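PDB 5EDF: FrpC operon protein from Neisseria meningitidis, which is of unknown molecular function but binds the RTX protein FrpC, is iron-regulated, and is putatively involved in adhesion. Local coordinates for residues T112-G115 with E116-L119. Sequence-based numbering, arbitrary orientation.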
ATOM      1  N   THR A 112       4.059 -17.902   9.614  1.00 26.50           N
ATOM      2  CA  THR A 112       3.266 -17.873  10.847  1.00 27.65           C
ATOM      3  C   THR A 112       4.150 -17.845  12.098  1.00 25.97           C
ATOM      4  O   THR A 112       3.650 -17.663  13.206  1.00 30.46           O
ATOM      5  CB  THR A 112       2.328 -19.097  10.951  1.00 35.81           C
ATOM      6  OG1 THR A 112       3.089 -20.301  10.771  1.00 39.09           O
ATOM      7  CG2 THR A 112       1.232 -19.021   9.909  1.00 40.32           C
ATOM      8  N   THR A 113       5.466 -18.000  11.917  1.00 26.60           N
ATOM      9  CA  THR A 113       6.413 -17.947  13.033  1.00 25.01           C
ATOM     10  C   THR A 113       7.458 -16.829  12.886  1.00 22.29           C
ATOM     11  O   THR A 113       8.537 -16.901  13.427  1.00 22.85           O
ATOM     12  CB  THR A 113       7.120 -19.287  13.204  1.00 31.75           C
ATOM     13  OG1 THR A 113       7.853 -19.587  12.015  1.00 31.47           O
ATOM     14  CG2 THR A 113       6.084 -20.393  13.492  1.00 32.48           C
HETATM   15  N   MSE A 114       7.118 -15.778  12.157  1.00 21.82           N
HETATM   16  CA  MSE A 114       8.033 -14.658  12.033  1.00 19.91           C
HETATM   17  C   MSE A 114       8.461 -14.057  13.375  1.00 20.07           C
HETATM   18  O   MSE A 114       9.610 -13.715  13.594  1.00 20.62           O
HETATM   19  CB  MSE A 114       7.455 -13.563  11.159  1.00 21.66           C
HETATM   20  CG  MSE A 114       8.392 -12.398  11.033  1.00 21.49           C
HETATM   21 SE   MSE A 114      10.175 -12.796  10.355  1.00 36.59          SE
HETATM   22  CE  MSE A 114       9.795 -12.178   8.567  1.00 29.23           C
ATOM     23  N   GLY A 115       7.524 -13.895  14.289  1.00 18.62           N
ATOM     24  CA  GLY A 115       7.887 -13.310  15.564  1.00 17.71           C
ATOM     25  C   GLY A 115       8.889 -14.127  16.353  1.00 19.59           C
ATOM     26  O   GLY A 115       9.812 -13.584  16.958  1.00 18.68           O
ATOM     27  N   GLU A 116       8.734 -15.446  16.321  1.00 20.36           N
ATOM     28  CA  GLU A 116       9.705 -16.366  16.941  1.00 21.51           C
ATOM     29  C   GLU A 116      11.085 -16.165  16.340  1.00 20.65           C
ATOM     30  O   GLU A 116      12.090 -16.155  17.049  1.00 20.32           O
ATOM     31  CB  GLU A 116       9.249 -17.818  16.749  1.00 29.44           C
ATOM     32  CG  GLU A 116       7.990 -18.159  17.525  1.00 37.48           C
ATOM     33  CD  GLU A 116       7.323 -19.438  17.068  1.00 47.53           C
ATOM     34  OE1 GLU A 116       8.029 -20.465  16.922  1.00 46.96           O
ATOM     35  OE2 GLU A 116       6.086 -19.411  16.870  1.00 48.98           O
ATOM     36  N   ARG A 117      11.133 -15.996  15.019  1.00 19.10           N
ATOM     37  CA  ARG A 117      12.395 -15.807  14.332  1.00 20.21           C
ATOM     38  C   ARG A 117      13.006 -14.500  14.819  1.00 17.14           C
ATOM     39  O   ARG A 117      14.196 -14.420  15.149  1.00 18.36           O
ATOM     40  CB  ARG A 117      12.187 -15.781  12.821  1.00 21.35           C
ATOM     41  CG  ARG A 117      13.426 -15.499  11.955  1.00 31.04           C
ATOM     42  CD  ARG A 117      13.033 -15.406  10.455  1.00 35.95           C
ATOM     43  NE  ARG A 117      14.090 -14.827   9.612  1.00 39.99           N
ATOM     44  CZ  ARG A 117      13.925 -14.372   8.365  1.00 46.76           C
ATOM     45  NH1 ARG A 117      12.734 -14.414   7.770  1.00 48.66           N
ATOM     46  NH2 ARG A 117      14.963 -13.856   7.706  1.00 43.35           N
ATOM     47  N   LEU A 118      12.204 -13.448  14.873  1.00 16.43           N
ATOM     48  CA  LEU A 118      12.699 -12.156  15.345  1.00 15.51           C
ATOM     49  C   LEU A 118      13.303 -12.278  16.742  1.00 15.92           C
ATOM     50  O   LEU A 118      14.367 -11.731  16.985  1.00 15.72           O
ATOM     51  CB  LEU A 118      11.585 -11.115  15.360  1.00 13.81           C
ATOM     52  CG  LEU A 118      11.078 -10.623  14.030  1.00 14.85           C
ATOM     53  CD1 LEU A 118       9.924  -9.651  14.174  1.00 15.25           C
ATOM     54  CD2 LEU A 118      12.210  -9.961  13.219  1.00 17.03           C
ATOM     55  N   LEU A 119      12.641 -12.981  17.656  1.00 15.26           N
ATOM     56  CA  LEU A 119      13.184 -13.153  18.977  1.00 16.74           C
ATOM     57  C   LEU A 119      14.549 -13.851  18.954  1.00 17.57           C
ATOM     58  O   LEU A 119      15.454 -13.454  19.700  1.00 17.94           O
ATOM     59  CB  LEU A 119      12.177 -13.876  19.846  1.00 18.00           C
ATOM     60  CG  LEU A 119      10.872 -13.132  20.104  1.00 19.79           C
ATOM     61  CD1 LEU A 119       9.843 -14.061  20.738  1.00 29.21           C
ATOM     62  CD2 LEU A 119      11.089 -11.904  20.961  1.00 24.62           C
TER
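The carbonyl oxygen M114 O accepts a short, nearly straight bond from L118 N (2.9 Å, 165° at the hydrogen) in the first turn of helix 114-120. One residue earlier T113 O, at the N-cap position, receives R117 N at 3.2 Å, and one later G115 O takes L119 N at 3.0 Å. T113 caps through none of its side-chain atoms; instead its methyl CG2 lies 3.5 Å from E116 OE2, a carboxylate that probably interacts favourably with the partial positive charge of the helix start. M114, whose selenium replaces methionine sulfur in this crystal, has CG anti to its own N (chi1 180°); chi1 and chi2 set SE 3.9 Å from R117 CD, and a further bend at chi3 puts CE 3.8 Å from R117 NH1, oblique to the guanidinium. The extended arginine offers its aliphatic part to this flexible chain, while its NE is bonded to Y121 OH. With L110, S111 and I162, M114 lines the pocket of an azide ion, probably from the crystallisation liquor. Glycine adds no bulk at buried position 115. The helix rests on the antiparallel sheet: M114 touches I154, buried, apolar L118 packs on Y136, Y152 and I154, and exposed L119 meets Y136.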